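Long-range contacts in cysteine hydrolase (Staphylococcus aureus, PDB 6KUA), which probably hydrolyses the amide of nicotinamide to give nicotinic acid and ammonia, as a nicotinamidase of the isochorismatase family: residues A[48-53]-A[100-105]; A[107-112]-A[139-144]; A[4-9]-A[40-45]. All coordinates share one frame; numbering follows the deposited sequence.

The three contacts illustrate how a parallel sheet is built outward from one central strand. Contact 3 packs helix 32-44 on strand 4-9, which pairs with strand 48-54 of contact 1 through probable hydrogen bonds such as F50 O to V8 N (2.8 Å). Contact 1 then adds strand 99-104, and the loop that follows it enters contact 2, where S109 CB meets L52 CD2 at 3.5 Å. Centres of contacts 2 and 3 lie about 18 Å apart, and each is about 12 Å from that of contact 1. The bound zinc ion lies about 7 Å from the side chain of K104 in contact 1 and about 6 Å from that of Y107 in contact 2.

Contact 1. Residues A[48-53]-A[100-105]; sequences HIFFLM and HFIDKT
The side chains of F50 and H100 run alongside each other, pointing the same way, and their rings form an offset stack with centroids 4.4 Å apart and planes only 11° from parallel. CD2 of the H100 ring sits over one face of F50, displaced toward the rim, while the edge of the imidazole is turned to H48. There H48 ND1 and H100 NE2 share a hydrogen bond of 3.2 Å in which either may be the donor, and the two imidazoles meet rim to rim. Further along the same face, L52 CD2 rests on I102 CG2 at 3.8 Å, and I102 CD1 approaches the edge of the F50 ring. Helix 115-121 covers F50 and I102 on this side.

The pairing belongs to the parallel sheet of an alpha/beta fold, with 99-104 as the outermost strand on its side within the chain. F51 and M53 each use both N and O, reaching H100 and I102, then I102 and K104; F51 N to H100 O is 2.7 Å and nearly straight at 171°.

On the other face, F101 has CG anti to its own N (chi1 -164°), which swings the ring back over the neighbouring strand, where CZ lies 3.3 Å from M53 CG. The F51 ring, on this same face, extends instead to Y90, which it meets edge-to-face. K104 leaves the strand end with CG 3.8 Å from M53 O and bends at its last torsion, delivering NZ to D10 in a salt bridge, with the carbonyls of R106 and Y107 as further partners.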
loop_
_atom_site.group_PDB
_atom_site.type_symbol
_atom_site.label_atom_id
_atom_site.label_comp_id
_atom_site.label_asym_id
_atom_site.label_seq_id
_atom_site.Cartn_x
_atom_site.Cartn_y
_atom_site.Cartn_z
ATOM N N HIS A 48 8.200 17.174 -14.274
ATOM C CA HIS A 48 9.011 16.374 -13.380
ATOM C C HIS A 48 9.457 15.087 -14.054
ATOM O O HIS A 48 8.696 14.460 -14.790
ATOM C CB HIS A 48 8.238 16.090 -12.097
ATOM C CG HIS A 48 8.076 17.305 -11.250
ATOM N ND1 HIS A 48 9.050 17.727 -10.368
ATOM C CD2 HIS A 48 7.088 18.238 -11.204
ATOM C CE1 HIS A 48 8.653 18.847 -9.789
ATOM N NE2 HIS A 48 7.469 19.179 -10.281
ATOM N N ILE A 49 10.708 14.709 -13.802
ATOM C CA ILE A 49 11.321 13.521 -14.381
ATOM C C ILE A 49 11.886 12.688 -13.243
ATOM O O ILE A 49 12.672 13.190 -12.431
ATOM C CB ILE A 49 12.434 13.867 -15.388
ATOM C CG1 ILE A 49 11.914 14.831 -16.458
ATOM C CG2 ILE A 49 12.938 12.606 -16.041
ATOM C CD1 ILE A 49 12.906 15.887 -16.868
ATOM N N PHE A 50 11.503 11.413 -13.200
ATOM C CA PHE A 50 11.932 10.487 -12.158
ATOM C C PHE A 50 12.753 9.390 -12.814
ATOM O O PHE A 50 12.263 8.704 -13.719
ATOM C CB PHE A 50 10.734 9.902 -11.406
ATOM C CG PHE A 50 9.890 10.931 -10.700
ATOM C CD1 PHE A 50 9.026 11.753 -11.414
ATOM C CD2 PHE A 50 9.948 11.061 -9.314
ATOM C CE1 PHE A 50 8.242 12.713 -10.768
ATOM C CE2 PHE A 50 9.162 12.013 -8.646
ATOM C CZ PHE A 50 8.309 12.838 -9.369
ATOM N N PHE A 51 14.010 9.252 -12.386
ATOM C CA PHE A 51 14.856 8.140 -12.792
ATOM C C PHE A 51 14.764 7.061 -11.718
ATOM O O PHE A 51 15.141 7.297 -10.564
ATOM C CB PHE A 51 16.300 8.606 -13.008
ATOM C CG PHE A 51 16.459 9.571 -14.160
ATOM C CD1 PHE A 51 16.256 10.925 -13.977
ATOM C CD2 PHE A 51 16.798 9.112 -15.426
ATOM C CE1 PHE A 51 16.395 11.824 -15.047
ATOM C CE2 PHE A 51 16.940 9.984 -16.484
ATOM C CZ PHE A 51 16.739 11.346 -16.298
ATOM N N LEU A 52 14.212 5.906 -12.087
ATOM C CA LEU A 52 13.929 4.817 -11.159
ATOM C C LEU A 52 14.903 3.679 -11.421
ATOM O O LEU A 52 14.971 3.170 -12.544
ATOM C CB LEU A 52 12.488 4.341 -11.309
ATOM C CG LEU A 52 11.553 5.439 -10.811
ATOM C CD1 LEU A 52 10.500 5.775 -11.856
ATOM C CD2 LEU A 52 10.931 5.005 -9.499
ATOM N N MET A 53 15.642 3.270 -10.385
ATOM C CA MET A 53 16.789 2.388 -10.569
ATOM C C MET A 53 16.839 1.278 -9.529
ATOM O O MET A 53 16.835 1.547 -8.326
ATOM C CB MET A 53 18.090 3.192 -10.516
ATOM C CG MET A 53 18.188 4.227 -11.625
ATOM S SD MET A 53 18.548 3.447 -13.204
ATOM C CE MET A 53 19.553 2.095 -12.618
ATOM N N HIS A 100 14.392 13.813 -10.271
ATOM C CA HIS A 100 14.436 12.963 -9.086
ATOM C C HIS A 100 15.031 11.610 -9.421
ATOM O O HIS A 100 14.840 11.070 -10.518
ATOM C CB HIS A 100 13.051 12.746 -8.482
ATOM C CG HIS A 100 12.228 13.990 -8.429
ATOM N ND1 HIS A 100 12.040 14.707 -7.268
ATOM C CD2 HIS A 100 11.569 14.664 -9.401
ATOM C CE1 HIS A 100 11.282 15.759 -7.524
ATOM N NE2 HIS A 100 10.990 15.760 -8.812
ATOM N N PHE A 101 15.733 11.060 -8.438
ATOM C CA PHE A 101 16.371 9.762 -8.549
ATOM C C PHE A 101 15.896 8.924 -7.378
ATOM O O PHE A 101 16.053 9.326 -6.223
ATOM C CB PHE A 101 17.891 9.899 -8.551
ATOM C CG PHE A 101 18.600 8.681 -9.043
ATOM C CD1 PHE A 101 18.774 7.586 -8.209
ATOM C CD2 PHE A 101 19.095 8.627 -10.340
ATOM C CE1 PHE A 101 19.445 6.450 -8.656
ATOM C CE2 PHE A 101 19.759 7.502 -10.800
ATOM C CZ PHE A 101 19.944 6.411 -9.950
ATOM N N ILE A 102 15.307 7.773 -7.674
ATOM C CA ILE A 102 14.613 6.968 -6.680
ATOM C C ILE A 102 15.154 5.550 -6.790
ATOM O O ILE A 102 15.138 4.973 -7.883
ATOM C CB ILE A 102 13.091 6.997 -6.906
ATOM C CG1 ILE A 102 12.539 8.396 -6.605
ATOM C CG2 ILE A 102 12.384 5.923 -6.083
ATOM C CD1 ILE A 102 11.048 8.448 -6.551
ATOM N N ASP A 103 15.667 5.009 -5.677
ATOM C CA ASP A 103 16.052 3.601 -5.602
ATOM C C ASP A 103 14.829 2.737 -5.339
ATOM O O ASP A 103 13.979 3.079 -4.513
ATOM C CB ASP A 103 17.061 3.350 -4.475
ATOM C CG ASP A 103 18.328 4.154 -4.615
ATOM O OD1 ASP A 103 18.903 4.223 -5.731
ATOM O OD2 ASP A 103 18.768 4.701 -3.582
ATOM N N LYS A 104 14.744 1.612 -6.035
ATOM C CA LYS A 104 13.638 0.682 -5.860
ATOM C C LYS A 104 14.194 -0.714 -5.612
ATOM O O LYS A 104 15.313 -1.026 -6.021
ATOM C CB LYS A 104 12.692 0.672 -7.079
ATOM C CG LYS A 104 13.303 0.197 -8.393
ATOM C CD LYS A 104 12.302 0.403 -9.521
ATOM C CE LYS A 104 12.837 -0.018 -10.878
ATOM N NZ LYS A 104 12.788 -1.485 -11.093
ATOM N N THR A 105 13.416 -1.538 -4.900
ATOM C CA THR A 105 13.856 -2.873 -4.514
ATOM C C THR A 105 13.148 -3.987 -5.280
ATOM O O THR A 105 13.590 -5.138 -5.209
ATOM C CB THR A 105 13.677 -3.088 -2.994
ATOM O OG1 THR A 105 12.302 -2.905 -2.605
ATOM C CG2 THR A 105 14.569 -2.112 -2.190
#

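Contact 2. Residues A[107-112]-A[139-144]; sequences YDSFFG and LHTAIS
An Asx turn within a type I beta turn, D108 to F111, docks the loop 107-112 on helix 137-147, with S109 and T141 making the central polar contact. Three hydrogen bonds hold T141 OG1: it accepts from S109 N at 3.0 Å and from S109 OG at 2.8 Å, and bonds to C137 O one helical turn back. D108 OD1 closes the Asx turn by taking F110 N at 2.8 Å, the donor standing above the carboxylate plane. This leaves OD2 for the helix: S144 OG is modelled 2.4 Å from it, a value too short to trust, and a water links OD2 to H140 O. F110 CE1 rests 3.7 Å from T141 CG2.

Y107 turns its edge toward the face of H140 in an offset edge-to-face pair, centroids 5.2 Å apart and planes 87° from parallel; a second water joins D108 N to H140 ND1. The polar ends of both rings cross the subunit interface: Y107 OH bonds to S177 O and H140 NE2 to H173 NE2, both of the second subunit. A strand-end loop packed against helix 137-147, which C137 begins, near the bound zinc ion, is consistent with the active-site end of the isochorismatase alpha/beta fold.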
loop_
_atom_site.group_PDB
_atom_site.type_symbol
_atom_site.label_atom_id
_atom_site.label_comp_id
_atom_site.label_asym_id
_atom_site.label_seq_id
_atom_site.Cartn_x
_atom_site.Cartn_y
_atom_site.Cartn_z
ATOM N N TYR A 107 10.754 -4.900 -9.183
ATOM C CA TYR A 107 10.535 -4.409 -10.543
ATOM C C TYR A 107 9.639 -3.172 -10.546
ATOM O O TYR A 107 9.895 -2.214 -11.285
ATOM C CB TYR A 107 9.896 -5.493 -11.413
ATOM C CG TYR A 107 10.560 -6.862 -11.376
ATOM C CD1 TYR A 107 11.881 -7.036 -11.764
ATOM C CD2 TYR A 107 9.839 -7.984 -10.978
ATOM C CE1 TYR A 107 12.479 -8.299 -11.733
ATOM C CE2 TYR A 107 10.413 -9.245 -10.952
ATOM C CZ TYR A 107 11.729 -9.396 -11.336
ATOM O OH TYR A 107 12.291 -10.651 -11.302
ATOM N N ASP A 108 8.569 -3.192 -9.740
ATOM C CA ASP A 108 7.566 -2.130 -9.718
ATOM C C ASP A 108 8.146 -0.878 -9.070
ATOM O O ASP A 108 8.497 -0.888 -7.889
ATOM C CB ASP A 108 6.334 -2.627 -8.959
ATOM C CG ASP A 108 5.267 -1.548 -8.722
ATOM O OD1 ASP A 108 5.384 -0.385 -9.193
ATOM O OD2 ASP A 108 4.272 -1.892 -8.043
ATOM N N SER A 109 8.186 0.213 -9.832
ATOM C CA SER A 109 8.776 1.468 -9.369
ATOM C C SER A 109 8.027 2.082 -8.188
ATOM O O SER A 109 8.589 2.944 -7.497
ATOM C CB SER A 109 8.805 2.468 -10.526
ATOM O OG SER A 109 9.669 2.032 -11.576
ATOM N N PHE A 110 6.778 1.679 -7.948
ATOM C CA PHE A 110 5.995 2.215 -6.841
ATOM C C PHE A 110 6.126 1.397 -5.557
ATOM O O PHE A 110 5.739 1.885 -4.490
ATOM C CB PHE A 110 4.512 2.287 -7.214
ATOM C CG PHE A 110 4.198 3.284 -8.302
ATOM C CD1 PHE A 110 4.380 2.959 -9.642
ATOM C CD2 PHE A 110 3.711 4.546 -7.982
ATOM C CE1 PHE A 110 4.067 3.883 -10.656
ATOM C CE2 PHE A 110 3.405 5.482 -8.988
ATOM C CZ PHE A 110 3.586 5.146 -10.321
ATOM N N PHE A 111 6.643 0.171 -5.629
ATOM C CA PHE A 111 6.654 -0.692 -4.453
ATOM C C PHE A 111 7.740 -0.267 -3.478
ATOM O O PHE A 111 8.911 -0.162 -3.847
ATOM C CB PHE A 111 6.845 -2.151 -4.848
ATOM C CG PHE A 111 6.715 -3.082 -3.685
ATOM C CD1 PHE A 111 5.465 -3.415 -3.193
ATOM C CD2 PHE A 111 7.843 -3.565 -3.038
ATOM C CE1 PHE A 111 5.339 -4.252 -2.098
ATOM C CE2 PHE A 111 7.719 -4.403 -1.935
ATOM C CZ PHE A 111 6.477 -4.743 -1.473
ATOM N N GLY A 112 7.351 -0.007 -2.234
ATOM C CA GLY A 112 8.302 0.388 -1.210
ATOM C C GLY A 112 9.033 1.692 -1.470
ATOM O O GLY A 112 10.077 1.938 -0.862
ATOM N N LEU A 139 6.159 -2.986 -17.184
ATOM C CA LEU A 139 4.830 -3.563 -16.986
ATOM C C LEU A 139 4.391 -3.453 -15.530
ATOM O O LEU A 139 3.280 -2.998 -15.234
ATOM C CB LEU A 139 4.831 -5.037 -17.431
ATOM C CG LEU A 139 3.637 -5.881 -16.954
ATOM C CD1 LEU A 139 2.404 -5.537 -17.759
ATOM C CD2 LEU A 139 3.916 -7.405 -17.033
ATOM N N HIS A 140 5.254 -3.884 -14.602
ATOM C CA HIS A 140 4.911 -3.817 -13.185
ATOM C C HIS A 140 4.680 -2.375 -12.744
ATOM O O HIS A 140 3.766 -2.097 -11.958
ATOM C CB HIS A 140 6.007 -4.469 -12.338
ATOM C CG HIS A 140 6.077 -5.964 -12.470
ATOM N ND1 HIS A 140 6.417 -6.784 -11.416
ATOM C CD2 HIS A 140 5.877 -6.786 -13.533
ATOM C CE1 HIS A 140 6.422 -8.045 -11.818
ATOM N NE2 HIS A 140 6.092 -8.075 -13.095
ATOM N N THR A 141 5.526 -1.453 -13.210
ATOM C CA THR A 141 5.317 -0.042 -12.909
ATOM C C THR A 141 3.997 0.446 -13.492
ATOM O O THR A 141 3.237 1.138 -12.811
ATOM C CB THR A 141 6.491 0.783 -13.445
ATOM O OG1 THR A 141 7.691 0.383 -12.775
ATOM C CG2 THR A 141 6.264 2.295 -13.237
ATOM N N ALA A 142 3.695 0.066 -14.744
ATOM C CA ALA A 142 2.456 0.514 -15.387
ATOM C C ALA A 142 1.219 0.008 -14.649
ATOM O O ALA A 142 0.229 0.737 -14.513
ATOM C CB ALA A 142 2.422 0.057 -16.849
ATOM N N ILE A 143 1.266 -1.230 -14.147
ATOM C CA ILE A 143 0.123 -1.806 -13.439
ATOM C C ILE A 143 -0.148 -1.054 -12.142
ATOM O O ILE A 143 -1.303 -0.755 -11.817
ATOM C CB ILE A 143 0.353 -3.305 -13.177
ATOM C CG1 ILE A 143 0.269 -4.074 -14.492
ATOM C CG2 ILE A 143 -0.674 -3.823 -12.157
ATOM C CD1 ILE A 143 0.883 -5.426 -14.426
ATOM N N SER A 144 0.903 -0.717 -11.391
ATOM C CA SER A 144 0.703 0.078 -10.184
ATOM C C SER A 144 0.198 1.482 -10.508
ATOM O O SER A 144 -0.653 2.014 -9.789
ATOM C CB SER A 144 1.997 0.161 -9.381
ATOM O OG SER A 144 2.072 -0.961 -8.519
HETATM O O HOH W 1 7.492 -5.867 -8.852
HETATM O O HOH W 2 3.153 -3.980 -9.503
#

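Contact 3. Residues A[4-9]-A[40-45]; sequences RALLVV and NDFNYY
D41 OD2 is gripped by both terminal nitrogens of R4. The strong arm of this salt bridge is R4 NH2 to D41 OD2 at 2.6 Å; the bond from NH1 is weak and longer. The setting is a beta-alpha-beta crossover of the parallel sheet. Helix 32-44 lies between strands 4-9 and 48-54 in the chain and runs back across the sheet at 146° to strand 4-9, the short axis segments coming within 9.1 Å of each other.

R4 NH2 meets D41 OD2 on the anti side of the carboxylate, somewhat out of its plane, and the carboxylate and guanidinium planes are far from parallel, so the two groups do not form a flat, paired bridge. A second acid, D47, takes R4 NE in another salt bridge. Between them the two carboxylates would be expected to stabilise the positive charge and fix the rotation of the guanidinium.

F42 buries the most surface on the helix side, and its ring is sandwiched. On one face the R4 guanidinium lies flat, its plane tilted by only 11° and CZ 3.9 Å from the ring centroid, a stacked cation-pi contact. On the opposite face L6 CB stands over the ring centre, 3.6 Å from the centroid, as a CH-pi contact. R4 attains its place through a first torsion that sets CG between N and the carbonyl carbon (chi1 58°), after which the chain runs extended to NE across the aromatic ring. The strand backbone completes the seat, with F42 CE2 3.3 Å from A5 C. I49 of the neighbouring strand also touches F42. Beyond the helix end, Y45 comes against R4 at a slant, its ring plane steeply inclined to the guanidinium and its CD2 3.6 Å from R4 NH2.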
loop_
_atom_site.group_PDB
_atom_site.type_symbol
_atom_site.label_atom_id
_atom_site.label_comp_id
_atom_site.label_asym_id
_atom_site.label_seq_id
_atom_site.Cartn_x
_atom_site.Cartn_y
_atom_site.Cartn_z
ATOM N N ARG A 4 1.932 16.241 -15.578
ATOM C CA ARG A 4 2.525 15.048 -16.166
ATOM C C ARG A 4 3.934 14.834 -15.623
ATOM O O ARG A 4 4.622 15.776 -15.224
ATOM C CB ARG A 4 2.556 15.124 -17.706
ATOM C CG ARG A 4 3.311 16.322 -18.279
ATOM C CD ARG A 4 3.514 16.221 -19.807
ATOM N NE ARG A 4 4.615 17.080 -20.265
ATOM C CZ ARG A 4 5.229 16.989 -21.449
ATOM N NH1 ARG A 4 4.872 16.078 -22.337
ATOM N NH2 ARG A 4 6.226 17.812 -21.742
ATOM N N ALA A 5 4.354 13.573 -15.595
ATOM C CA ALA A 5 5.700 13.234 -15.161
ATOM C C ALA A 5 6.225 12.133 -16.060
ATOM O O ALA A 5 5.460 11.329 -16.604
ATOM C CB ALA A 5 5.748 12.800 -13.679
ATOM N N LEU A 6 7.536 12.141 -16.248
ATOM C CA LEU A 6 8.218 11.127 -17.026
ATOM C C LEU A 6 8.884 10.153 -16.065
ATOM O O LEU A 6 9.605 10.573 -15.154
ATOM C CB LEU A 6 9.252 11.776 -17.953
ATOM C CG LEU A 6 10.104 10.825 -18.788
ATOM C CD1 LEU A 6 9.256 10.115 -19.822
ATOM C CD2 LEU A 6 11.219 11.596 -19.465
ATOM N N LEU A 7 8.634 8.866 -16.249
ATOM C CA LEU A 7 9.273 7.828 -15.446
ATOM C C LEU A 7 10.253 7.078 -16.335
ATOM O O LEU A 7 9.839 6.433 -17.307
ATOM C CB LEU A 7 8.239 6.863 -14.854
ATOM C CG LEU A 7 7.058 7.468 -14.092
ATOM C CD1 LEU A 7 6.179 6.390 -13.429
ATOM C CD2 LEU A 7 7.531 8.485 -13.056
ATOM N N VAL A 8 11.540 7.162 -16.001
ATOM C CA VAL A 8 12.604 6.488 -16.748
ATOM C C VAL A 8 13.039 5.277 -15.937
ATOM O O VAL A 8 13.722 5.412 -14.915
ATOM C CB VAL A 8 13.785 7.420 -17.033
ATOM C CG1 VAL A 8 14.855 6.686 -17.854
ATOM C CG2 VAL A 8 13.284 8.664 -17.752
ATOM N N VAL A 9 12.645 4.093 -16.395
ATOM C CA VAL A 9 12.778 2.862 -15.617
ATOM C C VAL A 9 14.040 2.112 -16.040
ATOM O O VAL A 9 14.185 1.717 -17.205
ATOM C CB VAL A 9 11.530 1.978 -15.771
ATOM C CG1 VAL A 9 11.643 0.742 -14.895
ATOM C CG2 VAL A 9 10.278 2.775 -15.404
ATOM N N ASN A 40 14.269 15.930 -22.549
ATOM C CA ASN A 40 14.352 17.331 -22.947
ATOM C C ASN A 40 12.970 17.947 -23.073
ATOM O O ASN A 40 12.767 19.109 -22.701
ATOM C CB ASN A 40 15.120 17.462 -24.259
ATOM C CG ASN A 40 16.615 17.346 -24.059
ATOM O OD1 ASN A 40 17.163 17.929 -23.134
ATOM N ND2 ASN A 40 17.280 16.583 -24.914
ATOM N N ASP A 41 12.002 17.186 -23.590
ATOM C CA ASP A 41 10.637 17.696 -23.694
ATOM C C ASP A 41 10.094 18.094 -22.325
ATOM O O ASP A 41 9.648 19.226 -22.120
ATOM C CB ASP A 41 9.734 16.644 -24.338
ATOM C CG ASP A 41 8.367 17.200 -24.711
ATOM O OD1 ASP A 41 8.241 17.779 -25.806
ATOM O OD2 ASP A 41 7.409 17.055 -23.917
ATOM N N PHE A 42 10.111 17.158 -21.376
ATOM C CA PHE A 42 9.631 17.451 -20.030
ATOM C C PHE A 42 10.426 18.579 -19.387
ATOM O O PHE A 42 9.850 19.457 -18.741
ATOM C CB PHE A 42 9.698 16.186 -19.166
ATOM C CG PHE A 42 8.527 15.257 -19.371
ATOM C CD1 PHE A 42 8.409 14.515 -20.548
ATOM C CD2 PHE A 42 7.529 15.149 -18.408
ATOM C CE1 PHE A 42 7.328 13.669 -20.749
ATOM C CE2 PHE A 42 6.440 14.298 -18.605
ATOM C CZ PHE A 42 6.343 13.561 -19.778
ATOM N N ASN A 43 11.755 18.560 -19.538
ATOM C CA ASN A 43 12.593 19.580 -18.918
ATOM C C ASN A 43 12.258 20.964 -19.455
ATOM O O ASN A 43 12.169 21.930 -18.688
ATOM C CB ASN A 43 14.066 19.248 -19.153
ATOM C CG ASN A 43 14.995 20.106 -18.332
ATOM O OD1 ASN A 43 15.069 19.971 -17.106
ATOM N ND2 ASN A 43 15.729 20.987 -19.005
ATOM N N TYR A 44 12.027 21.064 -20.769
ATOM C CA TYR A 44 11.616 22.324 -21.380
ATOM C C TYR A 44 10.498 22.992 -20.594
ATOM O O TYR A 44 10.556 24.192 -20.304
ATOM C CB TYR A 44 11.176 22.085 -22.825
ATOM C CG TYR A 44 10.698 23.336 -23.518
ATOM C CD1 TYR A 44 11.601 24.233 -24.089
ATOM C CD2 TYR A 44 9.348 23.629 -23.605
ATOM C CE1 TYR A 44 11.168 25.387 -24.721
ATOM C CE2 TYR A 44 8.901 24.778 -24.249
ATOM C CZ TYR A 44 9.821 25.654 -24.805
ATOM O OH TYR A 44 9.375 26.800 -25.426
ATOM N N TYR A 45 9.468 22.227 -20.237
ATOM C CA TYR A 45 8.330 22.770 -19.501
ATOM C C TYR A 45 8.537 22.725 -18.001
ATOM O O TYR A 45 7.613 23.064 -17.256
ATOM C CB TYR A 45 7.050 22.004 -19.851
ATOM C CG TYR A 45 6.611 22.189 -21.277
ATOM C CD1 TYR A 45 5.849 23.291 -21.648
ATOM C CD2 TYR A 45 6.950 21.266 -22.257
ATOM C CE1 TYR A 45 5.451 23.466 -22.949
ATOM C CE2 TYR A 45 6.543 21.440 -23.577
ATOM C CZ TYR A 45 5.800 22.539 -23.908
ATOM O OH TYR A 45 5.382 22.722 -25.207
#